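Local coordinates for type IV secretion system protein VirB11 (Brucella suis, PDB 2GZA), which forms the hexameric ATPase of the bacterium's VirB type IV secretion system, binding and hydrolysing ATP, at residues E265-I270 / N303-Q308; R295-V300 / I313-L318. One frame throughout, in Å; residues are numbered along the deposited sequence.

Interactions 1 and 2 use neighbouring parts of one helix-loop-helix unit, and their segments alternate in sequence. Interaction 2 packs its two helices, 289-300 and 311-321, on each other; interaction 1 lays the loop that joins them against helix 265-274. Their centres lie about 9 Å apart and they touch directly: CD1 of Ile270 meets CD1 of Leu318 at 3.5 Å and CG2 of Val300 at 3.8 Å, while CB of Ala266 reaches CB of Met299. The side chain of Leu296 is about 10 Å from that of Lys188 in the predicted ATP-binding loop, whereas interaction 1 lies away from that site. Both also border a second subunit of the hexamer.

Interaction 1 (E265-I270 / N303-Q308); sequences EAYDFI and NRQGRQ
Tyr267 of helix 265-270 makes most of this contact, its ring lying against the backbone and side chains of 303-308. With CG anti to the backbone N (chi1 -179°), the ring extends from the helix toward the loop. Over one face sits the peptide between Gln305 and Gly306, displaced toward the rim, with Gly306 N 3.8 Å above the plane. The bare CA of Gly306 lies 3.7 Å from ring atom CD1 of Tyr267. The side chain of Asn303 crosses near the root of the tyrosine at about a right angle, and its CB lies 3.8 Å from Tyr267 CB. Farther out, Gln305 CB packs 3.8 Å from Tyr267 CZ. On the next residue, Asp268, the carboxylate is joined to Gln305 by a water, which donates to Gln305 OE1 at 2.8 Å and more weakly to Asp268 OD2 at 3.3 Å. Asp268 OD2 also forms a long, weak ion pair with Arg246. Gln302 of a second subunit packs on both Tyr267 and Gln305, bringing the subunit boundary to the loop. The contact therefore rests chiefly on van der Waals packing round the tyrosine side chain, with a water-mediated polar link, weak on the aspartate side, at its margin.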
ATOM      1  N   GLU C 265       5.384  19.182 -11.874  1.00 33.75           N
ATOM      2  CA  GLU C 265       6.735  19.623 -12.288  1.00 33.62           C
ATOM      3  C   GLU C 265       7.705  19.603 -11.120  1.00 33.53           C
ATOM      4  O   GLU C 265       8.915  19.453 -11.325  1.00 33.68           O
ATOM      5  CB  GLU C 265       6.765  21.045 -12.848  1.00 33.65           C
ATOM      6  CG  GLU C 265       5.483  21.558 -13.399  1.00 34.44           C
ATOM      7  CD  GLU C 265       4.530  21.966 -12.321  1.00 34.63           C
ATOM      8  OE1 GLU C 265       4.851  22.890 -11.543  1.00 33.92           O
ATOM      9  OE2 GLU C 265       3.451  21.353 -12.265  1.00 36.38           O
ATOM     10  N   ALA C 266       7.184  19.793  -9.906  1.00 33.07           N
ATOM     11  CA  ALA C 266       8.019  19.836  -8.708  1.00 33.03           C
ATOM     12  C   ALA C 266       8.967  18.654  -8.641  1.00 32.99           C
ATOM     13  O   ALA C 266      10.097  18.792  -8.200  1.00 33.03           O
ATOM     14  CB  ALA C 266       7.171  19.897  -7.455  1.00 33.03           C
ATOM     15  N   TYR C 267       8.499  17.496  -9.090  1.00 33.00           N
ATOM     16  CA  TYR C 267       9.308  16.285  -9.091  1.00 33.16           C
ATOM     17  C   TYR C 267      10.413  16.335 -10.150  1.00 33.37           C
ATOM     18  O   TYR C 267      11.546  15.913  -9.895  1.00 33.29           O
ATOM     19  CB  TYR C 267       8.432  15.051  -9.292  1.00 33.24           C
ATOM     20  CG  TYR C 267       9.192  13.744  -9.281  1.00 33.44           C
ATOM     21  CD1 TYR C 267       9.489  13.105  -8.087  1.00 33.86           C
ATOM     22  CD2 TYR C 267       9.613  13.148 -10.464  1.00 34.59           C
ATOM     23  CE1 TYR C 267      10.185  11.909  -8.073  1.00 34.40           C
ATOM     24  CE2 TYR C 267      10.312  11.949 -10.460  1.00 34.67           C
ATOM     25  CZ  TYR C 267      10.592  11.337  -9.257  1.00 34.59           C
ATOM     26  OH  TYR C 267      11.282  10.146  -9.226  1.00 35.95           O
ATOM     27  N   ASP C 268      10.079  16.826 -11.336  1.00 33.36           N
ATOM     28  CA  ASP C 268      11.066  17.017 -12.380  1.00 33.44           C
ATOM     29  C   ASP C 268      12.076  18.072 -11.943  1.00 33.49           C
ATOM     30  O   ASP C 268      13.261  17.921 -12.210  1.00 33.80           O
ATOM     31  CB  ASP C 268      10.383  17.399 -13.680  1.00 33.59           C
ATOM     32  CG  ASP C 268       9.373  16.369 -14.116  1.00 34.52           C
ATOM     33  OD1 ASP C 268       8.171  16.545 -13.805  1.00 35.32           O
ATOM     34  OD2 ASP C 268       9.783  15.371 -14.756  1.00 35.97           O
ATOM     35  N   PHE C 269      11.609  19.116 -11.254  1.00 33.37           N
ATOM     36  CA  PHE C 269      12.479  20.162 -10.729  1.00 33.15           C
ATOM     37  C   PHE C 269      13.517  19.543  -9.805  1.00 33.42           C
ATOM     38  O   PHE C 269      14.716  19.795  -9.946  1.00 33.70           O
ATOM     39  CB  PHE C 269      11.664  21.221  -9.968  1.00 33.05           C
ATOM     40  CG  PHE C 269      12.478  22.392  -9.497  1.00 31.95           C
ATOM     41  CD1 PHE C 269      12.731  23.462 -10.342  1.00 31.49           C
ATOM     42  CD2 PHE C 269      12.981  22.427  -8.206  1.00 31.62           C
ATOM     43  CE1 PHE C 269      13.479  24.555  -9.910  1.00 31.29           C
ATOM     44  CE2 PHE C 269      13.734  23.506  -7.766  1.00 31.43           C
ATOM     45  CZ  PHE C 269      13.983  24.576  -8.624  1.00 31.41           C
ATOM     46  N   ILE C 270      13.051  18.732  -8.861  1.00 33.52           N
ATOM     47  CA  ILE C 270      13.912  18.021  -7.921  1.00 33.65           C
ATOM     48  C   ILE C 270      14.944  17.195  -8.662  1.00 33.80           C
ATOM     49  O   ILE C 270      16.117  17.166  -8.296  1.00 33.76           O
ATOM     50  CB  ILE C 270      13.096  17.107  -6.969  1.00 33.70           C
ATOM     51  CG1 ILE C 270      12.400  17.935  -5.892  1.00 33.81           C
ATOM     52  CG2 ILE C 270      13.982  16.048  -6.296  1.00 33.41           C
ATOM     53  CD1 ILE C 270      11.399  17.138  -5.060  1.00 34.34           C
ATOM     54  N   ASN C 303       2.789  13.920  -9.248  1.00 37.20           N
ATOM     55  CA  ASN C 303       3.586  13.226 -10.255  1.00 37.55           C
ATOM     56  C   ASN C 303       3.353  11.726 -10.148  1.00 37.71           C
ATOM     57  O   ASN C 303       3.219  11.205  -9.046  1.00 37.71           O
ATOM     58  CB  ASN C 303       5.065  13.536 -10.033  1.00 37.64           C
ATOM     59  CG  ASN C 303       5.928  13.248 -11.243  1.00 37.84           C
ATOM     60  OD1 ASN C 303       6.362  14.168 -11.919  1.00 39.46           O
ATOM     61  ND2 ASN C 303       6.200  11.980 -11.506  1.00 37.83           N
ATOM     62  N   ARG C 304       3.305  11.041 -11.288  1.00 37.92           N
ATOM     63  CA  ARG C 304       3.177   9.578 -11.316  1.00 38.21           C
ATOM     64  C   ARG C 304       4.315   8.895 -10.552  1.00 38.31           C
ATOM     65  O   ARG C 304       4.089   7.969  -9.780  1.00 38.36           O
ATOM     66  CB  ARG C 304       3.113   9.063 -12.756  1.00 38.20           C
ATOM     67  N   GLN C 305       5.535   9.366 -10.760  1.00 38.50           N
ATOM     68  CA  GLN C 305       6.686   8.844 -10.033  1.00 38.81           C
ATOM     69  C   GLN C 305       6.831   9.437  -8.646  1.00 38.69           C
ATOM     70  O   GLN C 305       7.267   8.752  -7.727  1.00 38.70           O
ATOM     71  CB  GLN C 305       7.954   9.051 -10.835  1.00 39.07           C
ATOM     72  CG  GLN C 305       7.969   8.158 -12.046  1.00 40.55           C
ATOM     73  CD  GLN C 305       8.827   8.702 -13.144  1.00 43.19           C
ATOM     74  OE1 GLN C 305       9.555   9.692 -12.969  1.00 44.98           O
ATOM     75  NE2 GLN C 305       8.780   8.091 -14.323  1.00 43.81           N
ATOM     76  N   GLY C 306       6.460  10.704  -8.490  1.00 38.58           N
ATOM     77  CA  GLY C 306       6.428  11.333  -7.176  1.00 38.34           C
ATOM     78  C   GLY C 306       5.567  10.571  -6.181  1.00 38.38           C
ATOM     79  O   GLY C 306       5.921  10.459  -5.006  1.00 38.26           O
ATOM     80  N   ARG C 307       4.445  10.034  -6.661  1.00 38.48           N
ATOM     81  CA  ARG C 307       3.526   9.230  -5.848  1.00 39.01           C
ATOM     82  C   ARG C 307       4.167   7.980  -5.240  1.00 38.46           C
ATOM     83  O   ARG C 307       3.726   7.506  -4.202  1.00 38.38           O
ATOM     84  CB  ARG C 307       2.297   8.828  -6.665  1.00 39.08           C
ATOM     85  CG  ARG C 307       1.014   9.532  -6.244  1.00 41.20           C
ATOM     86  CD  ARG C 307      -0.102   9.362  -7.275  1.00 44.09           C
ATOM     87  NE  ARG C 307       0.014  10.340  -8.355  1.00 47.90           N
ATOM     88  CZ  ARG C 307      -0.905  10.549  -9.290  1.00 49.57           C
ATOM     89  NH1 ARG C 307      -2.029   9.846  -9.296  1.00 50.77           N
ATOM     90  NH2 ARG C 307      -0.699  11.465 -10.230  1.00 50.37           N
ATOM     91  N   GLN C 308       5.203   7.452  -5.890  1.00 38.35           N
ATOM     92  CA  GLN C 308       5.871   6.226  -5.427  1.00 38.14           C
ATOM     93  C   GLN C 308       6.769   6.472  -4.226  1.00 37.35           C
ATOM     94  O   GLN C 308       7.138   5.535  -3.516  1.00 37.38           O
ATOM     95  CB  GLN C 308       6.719   5.584  -6.538  1.00 38.39           C
ATOM     96  CG  GLN C 308       6.169   5.716  -7.957  1.00 40.18           C
ATOM     97  CD  GLN C 308       4.936   4.872  -8.213  1.00 42.69           C
ATOM     98  OE1 GLN C 308       4.295   4.365  -7.285  1.00 42.93           O
ATOM     99  NE2 GLN C 308       4.601   4.713  -9.487  1.00 43.99           N
TER
HETATM  100  O   HOH W   1       8.894  12.289 -13.791  1.00 31.55           O

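Interaction 2 (R295-V300 / I313-L318); sequences RLALMV and IIRRLL
Ile314 presses its CG2 methyl into the hollow between Ala297 and Val300, residues one turn apart on helix 295-300. This methyl lies 3.8 Å from both Ala297 CA and Val300 CB. It stands anti to the isoleucine's backbone N, while CG1 runs beside that N (chi1 -66°), and the forked side chain thereby offers a second surface to the valine. There the two side chains meet tip to tip, with Ile314 CG1 3.9 Å from Val300 CG1. Beta-branching suits both residues, since it supplies bulk close to each backbone.

Ala297 is the low point of the surface. Its small side chain lets neighbouring parts of helix 313-318 close in, and its CA comes 6.2 Å from that of Ile314. Leu318, one turn beyond Ile314, brings CD2 to 4.0 Å from Ala297 N, while its CG and CD1 lie against Leu296 CB. Thus Leu318 fills the shallow space beside Leu296 and Ala297, as Ile314 does beside Ala297 and Val300. The segment axes approach to 9.7 Å and cross steeply, at 119°, so the touching residues gather round Ala297.

Along another side of the alanine runs Arg315, whose CD touches Ala297 CB at 3.8 Å. Bends at chi2 and chi3 fold its aliphatic part beside the methyl. Its guanidinium group continues to Glu294, in a salt bridge through NH1, and to the hydroxyls of Tyr311 and Tyr319. Helix 265-274 covers part of the same core through Ile270, which packs on Val300 and Leu318. Chemically, the two helices are held together by buried hydrocarbon surfaces, with the arginine contributing methylenes to the packing while its charge is engaged by polar partners beyond it.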
ATOM      1  N   ARG C 295       3.829  22.607   0.810  1.00 32.10           N
ATOM      2  CA  ARG C 295       3.142  22.668  -0.479  1.00 31.84           C
ATOM      3  C   ARG C 295       3.916  22.035  -1.634  1.00 31.59           C
ATOM      4  O   ARG C 295       3.309  21.481  -2.540  1.00 31.66           O
ATOM      5  CB  ARG C 295       2.763  24.102  -0.827  1.00 31.88           C
ATOM      6  CG  ARG C 295       1.590  24.627  -0.018  1.00 32.47           C
ATOM      7  CD  ARG C 295       0.837  25.711  -0.749  1.00 32.74           C
ATOM      8  NE  ARG C 295       0.028  25.175  -1.837  1.00 33.45           N
ATOM      9  CZ  ARG C 295       0.150  25.516  -3.113  1.00 33.85           C
ATOM     10  NH1 ARG C 295       1.045  26.417  -3.496  1.00 33.93           N
ATOM     11  NH2 ARG C 295      -0.644  24.964  -4.011  1.00 34.09           N
ATOM     12  N   LEU C 296       5.246  22.125  -1.603  1.00 31.29           N
ATOM     13  CA  LEU C 296       6.090  21.495  -2.626  1.00 31.11           C
ATOM     14  C   LEU C 296       5.954  19.982  -2.596  1.00 31.13           C
ATOM     15  O   LEU C 296       5.936  19.331  -3.643  1.00 31.23           O
ATOM     16  CB  LEU C 296       7.560  21.896  -2.470  1.00 31.00           C
ATOM     17  CG  LEU C 296       7.906  23.365  -2.734  1.00 30.76           C
ATOM     18  CD1 LEU C 296       9.370  23.632  -2.466  1.00 30.59           C
ATOM     19  CD2 LEU C 296       7.521  23.790  -4.142  1.00 30.10           C
ATOM     20  N   ALA C 297       5.837  19.441  -1.388  1.00 30.94           N
ATOM     21  CA  ALA C 297       5.646  18.012  -1.178  1.00 30.93           C
ATOM     22  C   ALA C 297       4.327  17.518  -1.764  1.00 30.90           C
ATOM     23  O   ALA C 297       4.283  16.444  -2.355  1.00 30.96           O
ATOM     24  CB  ALA C 297       5.743  17.672   0.301  1.00 30.87           C
ATOM     25  N   LEU C 298       3.268  18.310  -1.607  1.00 30.90           N
ATOM     26  CA  LEU C 298       1.969  18.002  -2.198  1.00 31.10           C
ATOM     27  C   LEU C 298       2.012  18.036  -3.729  1.00 31.22           C
ATOM     28  O   LEU C 298       1.326  17.261  -4.389  1.00 31.28           O
ATOM     29  CB  LEU C 298       0.905  18.963  -1.668  1.00 31.19           C
ATOM     30  CG  LEU C 298       0.153  18.710  -0.346  1.00 31.60           C
ATOM     31  CD1 LEU C 298       0.942  17.918   0.698  1.00 31.50           C
ATOM     32  CD2 LEU C 298      -0.370  20.025   0.237  1.00 31.13           C
ATOM     33  N   MET C 299       2.826  18.926  -4.283  1.00 31.26           N
ATOM     34  CA  MET C 299       2.993  19.015  -5.723  1.00 31.57           C
ATOM     35  C   MET C 299       3.714  17.776  -6.265  1.00 31.86           C
ATOM     36  O   MET C 299       3.355  17.259  -7.323  1.00 31.77           O
ATOM     37  CB  MET C 299       3.740  20.292  -6.098  1.00 31.47           C
ATOM     38  CG  MET C 299       2.942  21.536  -5.845  1.00 31.34           C
ATOM     39  SD  MET C 299       3.940  23.018  -5.971  1.00 31.87           S
ATOM     40  CE  MET C 299       2.745  24.247  -5.448  1.00 31.35           C
ATOM     41  N   VAL C 300       4.717  17.304  -5.528  1.00 32.00           N
ATOM     42  CA  VAL C 300       5.449  16.091  -5.887  1.00 32.49           C
ATOM     43  C   VAL C 300       4.502  14.891  -5.993  1.00 32.99           C
ATOM     44  O   VAL C 300       4.614  14.067  -6.909  1.00 32.96           O
ATOM     45  CB  VAL C 300       6.599  15.787  -4.879  1.00 32.53           C
ATOM     46  CG1 VAL C 300       7.288  14.465  -5.205  1.00 31.90           C
ATOM     47  CG2 VAL C 300       7.623  16.916  -4.867  1.00 32.29           C
ATOM     48  N   ILE C 313      10.669  10.733   2.245  1.00 31.85           N
ATOM     49  CA  ILE C 313      11.697  10.796   1.202  1.00 31.57           C
ATOM     50  C   ILE C 313      11.516  12.030   0.319  1.00 31.82           C
ATOM     51  O   ILE C 313      12.494  12.657  -0.082  1.00 31.73           O
ATOM     52  CB  ILE C 313      11.747   9.473   0.377  1.00 31.56           C
ATOM     53  CG1 ILE C 313      12.037   8.277   1.295  1.00 30.90           C
ATOM     54  CG2 ILE C 313      12.767   9.544  -0.760  1.00 31.08           C
ATOM     55  CD1 ILE C 313      13.197   8.477   2.269  1.00 28.90           C
ATOM     56  N   ILE C 314      10.262  12.386   0.040  1.00 32.02           N
ATOM     57  CA  ILE C 314       9.939  13.615  -0.680  1.00 32.19           C
ATOM     58  C   ILE C 314      10.494  14.813   0.098  1.00 32.53           C
ATOM     59  O   ILE C 314      11.185  15.668  -0.463  1.00 32.29           O
ATOM     60  CB  ILE C 314       8.406  13.750  -0.890  1.00 32.09           C
ATOM     61  CG1 ILE C 314       7.910  12.643  -1.822  1.00 32.27           C
ATOM     62  CG2 ILE C 314       8.046  15.129  -1.446  1.00 32.09           C
ATOM     63  CD1 ILE C 314       6.414  12.473  -1.878  1.00 32.20           C
ATOM     64  N   ARG C 315      10.211  14.841   1.397  1.00 32.62           N
ATOM     65  CA  ARG C 315      10.683  15.900   2.275  1.00 33.01           C
ATOM     66  C   ARG C 315      12.201  15.942   2.382  1.00 33.36           C
ATOM     67  O   ARG C 315      12.792  17.007   2.531  1.00 33.36           O
ATOM     68  CB  ARG C 315      10.058  15.770   3.668  1.00 33.05           C
ATOM     69  CG  ARG C 315       8.553  16.097   3.736  1.00 32.87           C
ATOM     70  CD  ARG C 315       8.224  17.503   3.214  1.00 32.77           C
ATOM     71  NE  ARG C 315       8.800  18.537   4.065  1.00 32.50           N
ATOM     72  CZ  ARG C 315       8.147  19.168   5.037  1.00 32.31           C
ATOM     73  NH1 ARG C 315       6.866  18.899   5.280  1.00 31.58           N
ATOM     74  NH2 ARG C 315       8.776  20.078   5.761  1.00 32.06           N
ATOM     75  N   ARG C 316      12.831  14.781   2.304  1.00 33.77           N
ATOM     76  CA  ARG C 316      14.280  14.718   2.285  1.00 34.18           C
ATOM     77  C   ARG C 316      14.856  15.234   0.961  1.00 34.01           C
ATOM     78  O   ARG C 316      15.864  15.937   0.960  1.00 34.07           O
ATOM     79  CB  ARG C 316      14.746  13.298   2.583  1.00 34.30           C
ATOM     80  CG  ARG C 316      16.234  13.077   2.428  1.00 35.97           C
ATOM     81  CD  ARG C 316      16.407  11.802   1.653  1.00 39.23           C
ATOM     82  NE  ARG C 316      17.769  11.276   1.621  1.00 42.14           N
ATOM     83  CZ  ARG C 316      18.424  10.766   2.650  1.00 43.68           C
ATOM     84  NH1 ARG C 316      17.867  10.741   3.824  1.00 44.48           N
ATOM     85  NH2 ARG C 316      19.647  10.299   2.507  1.00 45.13           N
ATOM     86  N   LEU C 317      14.212  14.894  -0.150  1.00 33.88           N
ATOM     87  CA  LEU C 317      14.636  15.381  -1.460  1.00 34.00           C
ATOM     88  C   LEU C 317      14.576  16.899  -1.553  1.00 33.74           C
ATOM     89  O   LEU C 317      15.488  17.525  -2.079  1.00 33.54           O
ATOM     90  CB  LEU C 317      13.825  14.725  -2.586  1.00 34.08           C
ATOM     91  CG  LEU C 317      14.495  13.535  -3.278  1.00 34.76           C
ATOM     92  CD1 LEU C 317      15.930  13.863  -3.731  1.00 34.82           C
ATOM     93  CD2 LEU C 317      14.509  12.336  -2.391  1.00 35.45           C
ATOM     94  N   LEU C 318      13.500  17.475  -1.022  1.00 33.66           N
ATOM     95  CA  LEU C 318      13.342  18.919  -0.973  1.00 33.82           C
ATOM     96  C   LEU C 318      14.479  19.605  -0.211  1.00 33.92           C
ATOM     97  O   LEU C 318      14.987  20.640  -0.645  1.00 33.86           O
ATOM     98  CB  LEU C 318      11.999  19.301  -0.342  1.00 33.81           C
ATOM     99  CG  LEU C 318      10.754  19.551  -1.204  1.00 33.90           C
ATOM    100  CD1 LEU C 318      11.081  19.646  -2.687  1.00 34.08           C
ATOM    101  CD2 LEU C 318       9.702  18.503  -0.967  1.00 32.92           C
TER